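Local coordinates for protein DNA polymerase III subunit beta (PDB 4TRT) that probably encircles DNA as a ring-shaped head-to-tail homodimer, tethering DNA polymerases and other proteins to it for processive synthesis, at residues S134-S139 with A176-P181; T251-A256 with D328-L333; F278-G283 with V302-T307. One frame throughout, in Å; residues are numbered along the deposited sequence.

Contact 1. Residues S134-S139 with A176-P181; sequences SRAFSS and AIRDFP
With CG anti to the backbone N (chi1 -171°) and the chain bent at chi2, R178 reaches over A136 to S139, whose OG stands beside its own backbone N. The guanidinium presents its edge to the serine: R178 NH1 donates to S139 OG at 2.9 Å with an N-H...O angle of 150°, the oxygen lying slightly out of the guanidinium plane. The hydroxyl is gripped twice, for S139 OG also donates to R135 O at 2.8 Å, one turn back in the helix; this second bond fixes the hydroxyl as acceptor for the arginine. Lower down, R178 CD rests 3.6 Å from S139 CB, and R178 CG lies 4.1 Å from A136 CB. That methyl also meets the F180 ring obliquely, with A136 CB 3.6 Å from F180 CD1. A different nitrogen of the group, R178 NE, bonds to G351 O. A leucine here would probably leave S139 OG without the NH1 donor and G351 O without the NE one. The axes of the two segments run nearly antiparallel (167°) and approach to 7.8 Å, a close approach consistent with the small A136 lying between helix and strand. Helix 130-140 thus lies along strand 175-181 in the central domain, while F137 turns to helix 193-202, consistent with the family fold, in which each domain packs two helices against beta sheets.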
loop_
_atom_site.group_PDB
_atom_site.type_symbol
_atom_site.label_atom_id
_atom_site.label_comp_id
_atom_site.label_asym_id
_atom_site.label_seq_id
_atom_site.Cartn_x
_atom_site.Cartn_y
_atom_site.Cartn_z
ATOM N N SER A 134 2.597 25.225 3.829
ATOM C CA SER A 134 2.647 23.772 3.738
ATOM C C SER A 134 3.700 23.268 2.754
ATOM O O SER A 134 4.456 22.353 3.062
ATOM C CB SER A 134 1.281 23.223 3.332
ATOM O OG SER A 134 1.303 21.802 3.345
ATOM N N ARG A 135 3.744 23.853 1.563
ATOM C CA ARG A 135 4.742 23.435 0.567
ATOM C C ARG A 135 6.165 23.801 1.043
ATOM O O ARG A 135 7.086 23.028 0.843
ATOM C CB ARG A 135 4.387 23.947 -0.847
ATOM C CG ARG A 135 3.562 22.944 -1.668
ATOM C CD ARG A 135 3.059 23.467 -3.006
ATOM N NE ARG A 135 1.713 24.037 -2.887
ATOM C CZ ARG A 135 1.412 25.322 -2.673
ATOM N NH1 ARG A 135 2.358 26.242 -2.556
ATOM N NH2 ARG A 135 0.135 25.693 -2.582
ATOM N N ALA A 136 6.331 24.926 1.744
ATOM C CA ALA A 136 7.622 25.270 2.342
ATOM C C ALA A 136 8.027 24.242 3.399
ATOM O O ALA A 136 9.137 23.716 3.359
ATOM C CB ALA A 136 7.614 26.676 2.925
ATOM N N PHE A 137 7.122 23.937 4.322
ATOM C CA PHE A 137 7.348 22.867 5.308
ATOM C C PHE A 137 7.767 21.553 4.666
ATOM O O PHE A 137 8.737 20.925 5.098
ATOM C CB PHE A 137 6.091 22.590 6.147
ATOM C CG PHE A 137 5.859 23.554 7.283
ATOM C CD1 PHE A 137 6.903 24.223 7.916
ATOM C CD2 PHE A 137 4.567 23.733 7.770
ATOM C CE1 PHE A 137 6.647 25.082 8.976
ATOM C CE2 PHE A 137 4.315 24.581 8.828
ATOM C CZ PHE A 137 5.350 25.265 9.424
ATOM N N SER A 138 7.037 21.141 3.635
ATOM C CA SER A 138 7.283 19.858 2.967
ATOM C C SER A 138 8.632 19.829 2.248
ATOM O O SER A 138 9.204 18.765 2.063
ATOM C CB SER A 138 6.189 19.561 1.939
ATOM O OG SER A 138 4.971 19.279 2.578
ATOM N N SER A 139 9.113 21.001 1.836
ATOM C CA SER A 139 10.384 21.123 1.136
ATOM C C SER A 139 11.586 21.001 2.067
ATOM O O SER A 139 12.661 20.611 1.599
ATOM C CB SER A 139 10.464 22.458 0.396
ATOM O OG SER A 139 9.449 22.500 -0.589
ATOM N N ALA A 176 18.206 22.666 4.715
ATOM C CA ALA A 176 17.150 22.861 3.723
ATOM C C ALA A 176 16.452 24.167 4.067
ATOM O O ALA A 176 16.128 24.405 5.234
ATOM C CB ALA A 176 16.168 21.707 3.755
ATOM N N ILE A 177 16.237 24.987 3.042
ATOM C CA ILE A 177 15.651 26.322 3.161
ATOM C C ILE A 177 14.594 26.495 2.089
ATOM O O ILE A 177 14.790 26.088 0.941
ATOM C CB ILE A 177 16.731 27.405 2.932
ATOM C CG1 ILE A 177 17.832 27.313 3.993
ATOM C CG2 ILE A 177 16.132 28.822 2.877
ATOM C CD1 ILE A 177 19.064 28.103 3.623
ATOM N N ARG A 178 13.447 27.066 2.458
ATOM C CA ARG A 178 12.516 27.566 1.465
ATOM C C ARG A 178 11.953 28.921 1.884
ATOM O O ARG A 178 11.436 29.061 2.994
ATOM C CB ARG A 178 11.383 26.579 1.209
ATOM C CG ARG A 178 10.529 26.993 0.010
ATOM C CD ARG A 178 10.129 25.821 -0.863
ATOM N NE ARG A 178 9.603 26.279 -2.147
ATOM C CZ ARG A 178 9.215 25.478 -3.132
ATOM N NH1 ARG A 178 9.302 24.161 -3.010
ATOM N NH2 ARG A 178 8.755 26.004 -4.260
ATOM N N ASP A 179 12.098 29.900 0.998
ATOM C CA ASP A 179 11.518 31.243 1.136
ATOM C C ASP A 179 10.153 31.230 0.491
ATOM O O ASP A 179 9.966 30.583 -0.540
ATOM C CB ASP A 179 12.391 32.292 0.424
ATOM C CG ASP A 179 13.687 32.574 1.159
ATOM O OD1 ASP A 179 13.649 32.777 2.391
ATOM O OD2 ASP A 179 14.761 32.574 0.526
ATOM N N PHE A 180 9.202 31.941 1.094
ATOM C CA PHE A 180 7.850 32.022 0.559
ATOM C C PHE A 180 7.174 33.365 0.916
ATOM O O PHE A 180 7.571 34.012 1.881
ATOM C CB PHE A 180 7.034 30.820 1.058
ATOM C CG PHE A 180 6.894 30.746 2.557
ATOM C CD1 PHE A 180 7.902 30.213 3.340
ATOM C CD2 PHE A 180 5.733 31.191 3.184
ATOM C CE1 PHE A 180 7.774 30.141 4.722
ATOM C CE2 PHE A 180 5.594 31.122 4.568
ATOM C CZ PHE A 180 6.614 30.592 5.337
ATOM N N PRO A 181 6.164 33.798 0.129
ATOM C CA PRO A 181 5.452 35.053 0.432
ATOM C C PRO A 181 4.777 35.062 1.806
ATOM O O PRO A 181 4.199 34.057 2.229
ATOM C CB PRO A 181 4.388 35.143 -0.673
ATOM C CG PRO A 181 4.870 34.248 -1.763
ATOM C CD PRO A 181 5.660 33.164 -1.104
#

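Contact 2. Residues T251-A256 with D328-L333; sequences TLPATA and DGDAEL
L252 and A331 exchange two backbone hydrogen bonds, A331 N to L252 O at 2.8 Å and L252 N to A331 O at 3.1 Å, which identifies them as a hydrogen-bonded pair of an antiparallel sheet. The non-hydrogen-bonded pairs T251-E332 and P253-D330 flank it, and the short strand axes run at 150° to each other. The pairing continues past the strand into the helix start: A254 N donates to G329 O at 2.9 Å, almost straight at the hydrogen (172°) although the donor sits above the carbonyl plane. P253 is the N-cap residue of helix 254-265, so this bond satisfies an amide at the beginning of that helix. Two waters extend the junction. One accepts from T255 N and donates to G329 O, giving that carbonyl a second partner; the other takes the G329 N-H and bonds to T255 OG1. The backbone angles of G329 would jam a side chain against the preceding carbonyl. Between the strands, the T251 CA-H points at A331 O from 3.3 Å.

Packing differs on the two faces. On the face of L252 and A331, chi1 of 72° sets L252 CG between its backbone N and carbonyl carbon, and CD2 comes within 4.1 Å of L333 CD1, the two leucines crossing at about a right angle. L257 touches both from helix 254-265. On the other face T251 and E332 lie side by side, and the E332 carboxylate goes on to a salt bridge with R345 and a bond from G348 N. T251 OG1 meets the aliphatic part of the glutamate, 3.7 Å from E332 CG.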
loop_
_atom_site.group_PDB
_atom_site.type_symbol
_atom_site.label_atom_id
_atom_site.label_comp_id
_atom_site.label_asym_id
_atom_site.label_seq_id
_atom_site.Cartn_x
_atom_site.Cartn_y
_atom_site.Cartn_z
ATOM N N THR A 251 24.317 22.241 -14.561
ATOM C CA THR A 251 22.896 22.371 -14.743
ATOM C C THR A 251 22.426 21.179 -15.586
ATOM O O THR A 251 23.053 20.852 -16.600
ATOM C CB THR A 251 22.604 23.717 -15.464
ATOM O OG1 THR A 251 23.031 24.807 -14.622
ATOM C CG2 THR A 251 21.168 23.839 -15.761
ATOM N N LEU A 252 21.323 20.549 -15.183
ATOM C CA LEU A 252 20.810 19.386 -15.889
ATOM C C LEU A 252 19.362 19.119 -15.498
ATOM O O LEU A 252 18.889 19.657 -14.500
ATOM C CB LEU A 252 21.689 18.155 -15.598
ATOM C CG LEU A 252 21.592 17.538 -14.208
ATOM C CD1 LEU A 252 22.487 16.312 -14.164
ATOM C CD2 LEU A 252 21.959 18.487 -13.067
ATOM N N PRO A 253 18.667 18.272 -16.266
ATOM C CA PRO A 253 17.276 17.953 -15.955
ATOM C C PRO A 253 17.140 17.252 -14.613
ATOM O O PRO A 253 17.864 16.290 -14.344
ATOM C CB PRO A 253 16.873 17.014 -17.089
ATOM C CG PRO A 253 17.832 17.299 -18.197
ATOM C CD PRO A 253 19.112 17.603 -17.506
ATOM N N ALA A 254 16.241 17.754 -13.774
ATOM C CA ALA A 254 16.071 17.240 -12.427
ATOM C C ALA A 254 15.649 15.780 -12.435
ATOM O O ALA A 254 16.140 14.984 -11.630
ATOM C CB ALA A 254 15.038 18.064 -11.684
ATOM N N THR A 255 14.738 15.428 -13.331
ATOM C CA THR A 255 14.170 14.079 -13.306
ATOM C C THR A 255 15.217 13.063 -13.715
ATOM O O THR A 255 15.321 11.990 -13.086
ATOM C CB THR A 255 12.943 13.961 -14.216
ATOM O OG1 THR A 255 11.890 14.766 -13.681
ATOM C CG2 THR A 255 12.480 12.505 -14.353
ATOM N N ALA A 256 16.010 13.396 -14.737
ATOM C CA ALA A 256 17.095 12.495 -15.151
ATOM C C ALA A 256 18.080 12.273 -14.004
ATOM O O ALA A 256 18.495 11.131 -13.741
ATOM C CB ALA A 256 17.790 12.995 -16.411
ATOM N N ASP A 328 12.185 20.621 -9.358
ATOM C CA ASP A 328 11.566 20.196 -10.620
ATOM C C ASP A 328 12.128 20.978 -11.821
ATOM O O ASP A 328 12.609 22.096 -11.686
ATOM C CB ASP A 328 10.065 20.445 -10.558
ATOM C CG ASP A 328 9.390 19.716 -9.407
ATOM O OD1 ASP A 328 9.652 18.511 -9.233
ATOM O OD2 ASP A 328 8.571 20.341 -8.704
ATOM N N GLY A 329 12.046 20.381 -12.995
ATOM C CA GLY A 329 12.521 21.015 -14.211
ATOM C C GLY A 329 14.009 20.803 -14.369
ATOM O O GLY A 329 14.457 19.746 -14.803
ATOM N N ASP A 330 14.786 21.828 -14.076
ATOM C CA ASP A 330 16.234 21.697 -14.137
ATOM C C ASP A 330 16.858 21.975 -12.784
ATOM O O ASP A 330 16.404 22.846 -12.048
ATOM C CB ASP A 330 16.777 22.625 -15.220
ATOM C CG ASP A 330 16.284 22.226 -16.607
ATOM O OD1 ASP A 330 16.765 21.202 -17.163
ATOM O OD2 ASP A 330 15.385 22.924 -17.128
ATOM N N ALA A 331 17.847 21.160 -12.438
ATOM C CA ALA A 331 18.593 21.344 -11.212
ATOM C C ALA A 331 19.887 22.094 -11.503
ATOM O O ALA A 331 20.476 21.927 -12.565
ATOM C CB ALA A 331 18.891 19.993 -10.573
ATOM N N GLU A 332 20.308 22.906 -10.534
ATOM C CA GLU A 332 21.579 23.595 -10.538
ATOM C C GLU A 332 22.366 23.059 -9.355
ATOM O O GLU A 332 21.894 23.094 -8.222
ATOM C CB GLU A 332 21.330 25.092 -10.350
ATOM C CG GLU A 332 22.129 26.010 -11.234
ATOM C CD GLU A 332 21.611 27.448 -11.148
ATOM O OE1 GLU A 332 21.722 28.040 -10.066
ATOM O OE2 GLU A 332 21.077 27.983 -12.147
ATOM N N LEU A 333 23.547 22.517 -9.617
ATOM C CA LEU A 333 24.414 21.985 -8.552
ATOM C C LEU A 333 25.631 22.891 -8.473
ATOM O O LEU A 333 26.341 23.062 -9.469
ATOM C CB LEU A 333 24.865 20.544 -8.877
ATOM C CG LEU A 333 23.822 19.594 -9.477
ATOM C CD1 LEU A 333 24.458 18.253 -9.788
ATOM C CD2 LEU A 333 22.611 19.464 -8.546
HETATM O O HOH W 1 13.223 17.154 -15.183
HETATM O O HOH W 2 11.445 17.560 -12.718
#

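Contact 3. Residues F278-G283 with V302-T307; sequences FLVSEG and VTQGGT
Q304 crosses from its strand to G283 and V280 by an extended side chain. CB leaves the backbone toward the 278-283 segment, and chi1 of 65° sets CG between the backbone N and the carbonyl carbon; from there the chain runs straight to the amide. Q304 CD lies 3.9 Å from V280 CG1 as the two side chains slide past each other in opposite directions. OE1 accepts a hydrogen bond from G283 N at 2.8 Å with an N-H...O angle of 146°, the donor standing above the amide plane. NE2 passes V280 CG1 at 4.0 Å and donates to Q309 O, so both ends of the amide are held and its rotation is set. A backbone bond also joins the segments: V302 N gives to G283 O at 3.0 Å, nearly straight at the hydrogen (174°), while V302 CG2 packs 3.7 Å from G283 C. E282 and G283 both have positive phi, as in a type I' turn. The arrangement is typical of a tight two-residue beta hairpin, here joining strands 275-281 and 284-290 of the C-terminal domain, whose turn is tied by Q304 to strand 303-306 of the neighbouring sheet and by V302 to the loop just before it.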
loop_
_atom_site.group_PDB
_atom_site.type_symbol
_atom_site.label_atom_id
_atom_site.label_comp_id
_atom_site.label_asym_id
_atom_site.label_seq_id
_atom_site.Cartn_x
_atom_site.Cartn_y
_atom_site.Cartn_z
ATOM N N PHE A 278 30.087 11.357 -7.510
ATOM C CA PHE A 278 29.708 12.292 -8.562
ATOM C C PHE A 278 31.005 12.665 -9.255
ATOM O O PHE A 278 31.911 13.176 -8.594
ATOM C CB PHE A 278 29.152 13.571 -7.960
ATOM C CG PHE A 278 27.695 13.536 -7.643
ATOM C CD1 PHE A 278 27.155 12.526 -6.881
ATOM C CD2 PHE A 278 26.879 14.573 -8.046
ATOM C CE1 PHE A 278 25.813 12.517 -6.566
ATOM C CE2 PHE A 278 25.535 14.568 -7.738
ATOM C CZ PHE A 278 25.005 13.538 -6.988
ATOM N N LEU A 279 31.120 12.399 -10.549
ATOM C CA LEU A 279 32.290 12.832 -11.308
ATOM C C LEU A 279 31.829 13.739 -12.440
ATOM O O LEU A 279 31.150 13.302 -13.360
ATOM C CB LEU A 279 33.069 11.640 -11.868
ATOM C CG LEU A 279 34.277 11.944 -12.769
ATOM C CD1 LEU A 279 35.346 12.687 -11.985
ATOM C CD2 LEU A 279 34.828 10.649 -13.357
ATOM N N VAL A 280 32.195 15.008 -12.357
ATOM C CA VAL A 280 31.892 15.984 -13.410
ATOM C C VAL A 280 33.123 16.105 -14.303
ATOM O O VAL A 280 34.222 16.377 -13.819
ATOM C CB VAL A 280 31.514 17.368 -12.824
ATOM C CG1 VAL A 280 31.115 18.346 -13.940
ATOM C CG2 VAL A 280 30.404 17.236 -11.779
ATOM N N SER A 281 32.935 15.906 -15.602
ATOM C CA SER A 281 34.000 16.041 -16.566
ATOM C C SER A 281 33.458 16.131 -17.987
ATOM O O SER A 281 32.541 15.390 -18.341
ATOM C CB SER A 281 34.929 14.832 -16.474
ATOM O OG SER A 281 36.108 15.147 -17.157
ATOM N N GLU A 282 34.030 17.029 -18.790
ATOM C CA GLU A 282 33.763 17.114 -20.234
ATOM C C GLU A 282 32.279 17.151 -20.575
ATOM O O GLU A 282 31.815 16.419 -21.431
ATOM C CB GLU A 282 34.459 15.959 -20.967
ATOM C CG GLU A 282 35.967 16.006 -20.835
ATOM C CD GLU A 282 36.663 14.918 -21.624
ATOM O OE1 GLU A 282 36.301 13.737 -21.458
ATOM O OE2 GLU A 282 37.585 15.241 -22.394
ATOM N N GLY A 283 31.543 18.024 -19.892
ATOM C CA GLY A 283 30.114 18.186 -20.116
ATOM C C GLY A 283 29.290 16.966 -19.758
ATOM O O GLY A 283 28.200 16.780 -20.301
ATOM N N VAL A 302 25.441 17.248 -19.204
ATOM C CA VAL A 302 25.152 18.432 -18.397
ATOM C C VAL A 302 25.762 19.680 -19.044
ATOM O O VAL A 302 26.590 19.586 -19.951
ATOM C CB VAL A 302 25.713 18.309 -16.954
ATOM C CG1 VAL A 302 25.109 17.100 -16.240
ATOM C CG2 VAL A 302 27.241 18.226 -16.955
ATOM N N THR A 303 25.353 20.851 -18.556
ATOM C CA THR A 303 26.050 22.072 -18.869
ATOM C C THR A 303 26.883 22.376 -17.650
ATOM O O THR A 303 26.367 22.362 -16.535
ATOM C CB THR A 303 25.037 23.189 -19.140
ATOM O OG1 THR A 303 24.139 22.735 -20.154
ATOM C CG2 THR A 303 25.742 24.483 -19.578
ATOM N N GLN A 304 28.172 22.635 -17.837
ATOM C CA GLN A 304 29.031 22.919 -16.711
ATOM C C GLN A 304 29.748 24.234 -16.955
ATOM O O GLN A 304 30.000 24.592 -18.098
ATOM C CB GLN A 304 30.005 21.769 -16.443
ATOM C CG GLN A 304 31.001 21.512 -17.538
ATOM C CD GLN A 304 32.022 20.484 -17.120
ATOM O OE1 GLN A 304 31.876 19.316 -17.440
ATOM N NE2 GLN A 304 33.041 20.909 -16.372
ATOM N N GLY A 305 30.009 24.976 -15.885
ATOM C CA GLY A 305 30.828 26.163 -15.960
ATOM C C GLY A 305 31.576 26.397 -14.674
ATOM O O GLY A 305 31.282 25.774 -13.662
ATOM N N GLY A 306 32.551 27.303 -14.714
ATOM C CA GLY A 306 33.267 27.707 -13.496
ATOM C C GLY A 306 34.773 27.606 -13.630
ATOM O O GLY A 306 35.294 27.415 -14.720
ATOM N N THR A 307 35.481 27.761 -12.517
ATOM C CA THR A 307 36.946 27.815 -12.570
ATOM C C THR A 307 37.607 26.427 -12.524
ATOM O O THR A 307 38.767 26.295 -12.883
ATOM C CB THR A 307 37.518 28.760 -11.496
ATOM O OG1 THR A 307 37.044 28.377 -10.205
ATOM C CG2 THR A 307 37.105 30.212 -11.790
#

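Contact 1 is a buried helix-on-sheet contact in the central domain, contact 2 is partly buried and contact 3 lies at the surface, the last two both in the C-terminal domain. All three reach one antiparallel sheet, through strands 175-181, 248-253 with 330-335, and 303-306. Chemistry changes with place: an arginine-serine bond beside an alanine packed on a phenylalanine ring in contact 1, backbone pairing with leucine packing in contact 2, and a glutamine amide and a backbone bond holding a hairpin turn in contact 3. Contacts 2 and 3 touch directly, T251 N lying 2.8 Å from T303 O in a probable hydrogen bond, whereas the centre of contact 1 is about 19 Å from that of contact 2.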